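Local coordinates for bromodomain protein, putative (Plasmodium falciparum 3D7, PDB 4PY6) that probably binds acetylated lysines, such as those of histone tails, through its bromodomain, the part of this long malaria-parasite protein present here, at residues I73-N78 with H92-I97. Numbering follows the deposited sequence. Where two conformers were deposited one is given.
Sequences ITISRN and HDMKLI
In the left-handed helical bundle of the bromodomain, the short helix 72-81 packs against helix 87-104, and I75 is the side chain that bridges them, meeting D93, M94 and I97. The two segments run nearly antiparallel (171°), with their axes 10.6 Å apart at closest approach. That is a little wider than usual for packed helices, and I75 spans it by extending: CG1 stands opposite the carbonyl carbon and chi2 is anti (166°), which carries CD1 well out from its own helix. There CD1 lies 3.6 Å from I97 CD1, the two methyls meeting tip to tip. M94 comes in at a slant, its chain folded at chi2 and chi3, and lays SD 3.6 Å from the same I75 CD1. I75 and D93 slide past each other in opposite directions, with I75 CD1 3.8 Å and I75 CG1 4.0 Å from D93 CB. L32 of helix 22-32 touches both I75 and M94, while F125 of helix 112-138 also packs on M94, so the other two helices of the bundle close in on this apolar cluster. The side chain of I97 is about 7 Å from the bound inhibitor.

Beside it, N78 approaches D93 at about a right angle, but N78 ND2 and D93 OD2 stay 3.8 Å apart, too far for a hydrogen bond. The hydroxyl of Y84 links them instead: it is hydrogen-bonded to D93 OD2 and, weakly, to N78 ND2. D93 OD1 forms a salt bridge with K68, which probably helps keep this buried carboxylate ionised. With no hydrogen bond directly between the segments, the helix pair is joined by the apolar reach of I75, while the polar link runs through a tyrosine of the intervening loop.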
# COMPACT_ATOMS: atom_id res chain seq x y z
N ILE A 73 -9.47 13.30 -6.94
CA ILE A 73 -9.63 14.64 -7.53
C ILE A 73 -10.50 15.59 -6.69
O ILE A 73 -10.23 16.79 -6.67
CB ILE A 73 -9.95 14.61 -9.06
CG1 ILE A 73 -9.47 15.88 -9.79
CG2 ILE A 73 -11.41 14.28 -9.36
CD1 ILE A 73 -8.10 15.76 -10.45
N THR A 74 -11.50 15.04 -5.96
CA THR A 74 -12.38 15.81 -5.08
C THR A 74 -11.56 16.28 -3.87
O THR A 74 -11.68 17.44 -3.46
CB THR A 74 -13.62 14.99 -4.68
OG1 THR A 74 -14.28 14.55 -5.87
CG2 THR A 74 -14.61 15.78 -3.83
N ILE A 75 -10.70 15.39 -3.35
CA ILE A 75 -9.80 15.65 -2.22
C ILE A 75 -8.73 16.70 -2.60
O ILE A 75 -8.48 17.60 -1.81
CB ILE A 75 -9.25 14.33 -1.63
CG1 ILE A 75 -10.39 13.58 -0.88
CG2 ILE A 75 -8.04 14.56 -0.71
CD1 ILE A 75 -10.15 12.17 -0.52
N SER A 76 -8.17 16.60 -3.83
CA SER A 76 -7.19 17.55 -4.36
C SER A 76 -7.81 18.95 -4.48
O SER A 76 -7.13 19.95 -4.22
CB SER A 76 -6.68 17.10 -5.72
OG SER A 76 -5.91 15.91 -5.62
N ARG A 77 -9.11 19.00 -4.87
CA ARG A 77 -9.88 20.22 -5.02
C ARG A 77 -10.21 20.84 -3.66
O ARG A 77 -10.03 22.04 -3.48
CB ARG A 77 -11.17 19.93 -5.81
CG ARG A 77 -11.58 21.04 -6.77
CD ARG A 77 -12.65 20.56 -7.74
NE ARG A 77 -12.08 19.84 -8.88
CZ ARG A 77 -12.63 18.77 -9.45
NH1 ARG A 77 -13.77 18.28 -8.99
NH2 ARG A 77 -12.04 18.19 -10.49
N ASN A 78 -10.68 20.00 -2.70
CA ASN A 78 -11.05 20.40 -1.33
C ASN A 78 -9.86 20.94 -0.53
O ASN A 78 -10.00 21.92 0.20
CB ASN A 78 -11.72 19.24 -0.58
CG ASN A 78 -13.11 18.87 -1.04
OD1 ASN A 78 -13.77 19.57 -1.82
ND2 ASN A 78 -13.61 17.75 -0.55
N HIS A 92 -10.85 11.27 7.01
CA HIS A 92 -12.18 10.67 6.87
C HIS A 92 -12.58 10.51 5.41
O HIS A 92 -13.18 9.50 5.06
CB HIS A 92 -13.24 11.46 7.65
CG HIS A 92 -13.11 11.36 9.14
ND1 HIS A 92 -13.58 12.36 9.97
CD2 HIS A 92 -12.58 10.38 9.90
CE1 HIS A 92 -13.32 11.96 11.20
NE2 HIS A 92 -12.72 10.77 11.21
N ASP A 93 -12.23 11.50 4.55
CA ASP A 93 -12.53 11.48 3.11
C ASP A 93 -11.67 10.46 2.37
O ASP A 93 -12.18 9.75 1.51
CB ASP A 93 -12.40 12.88 2.49
CG ASP A 93 -13.66 13.74 2.53
OD1 ASP A 93 -14.66 13.31 3.14
OD2 ASP A 93 -13.64 14.84 1.94
N MET A 94 -10.37 10.38 2.72
CA MET A 94 -9.44 9.41 2.12
C MET A 94 -9.88 7.99 2.45
O MET A 94 -9.93 7.15 1.56
CB MET A 94 -8.00 9.66 2.57
CG MET A 94 -7.37 10.92 1.99
SD MET A 94 -6.87 10.78 0.26
CE MET A 94 -5.29 10.02 0.44
N LYS A 95 -10.27 7.75 3.73
CA LYS A 95 -10.77 6.45 4.22
C LYS A 95 -12.09 6.07 3.55
O LYS A 95 -12.34 4.89 3.30
CB LYS A 95 -10.94 6.46 5.75
CG LYS A 95 -9.63 6.36 6.55
CD LYS A 95 -9.03 4.96 6.61
CE LYS A 95 -9.63 4.06 7.67
NZ LYS A 95 -8.96 2.74 7.72
N LEU A 96 -12.93 7.08 3.24
CA LEU A 96 -14.23 6.94 2.59
C LEU A 96 -14.12 6.33 1.19
O LEU A 96 -14.97 5.52 0.83
CB LEU A 96 -14.94 8.31 2.56
CG LEU A 96 -16.43 8.37 2.20
CD1 LEU A 96 -17.28 7.55 3.17
CD2 LEU A 96 -16.91 9.81 2.19
N ILE A 97 -13.07 6.70 0.42
CA ILE A 97 -12.80 6.18 -0.93
C ILE A 97 -12.74 4.64 -0.89
O ILE A 97 -13.46 3.97 -1.65
CB ILE A 97 -11.47 6.75 -1.51
CG1 ILE A 97 -11.50 8.28 -1.66
CG2 ILE A 97 -11.10 6.07 -2.84
CD1 ILE A 97 -10.12 8.91 -1.99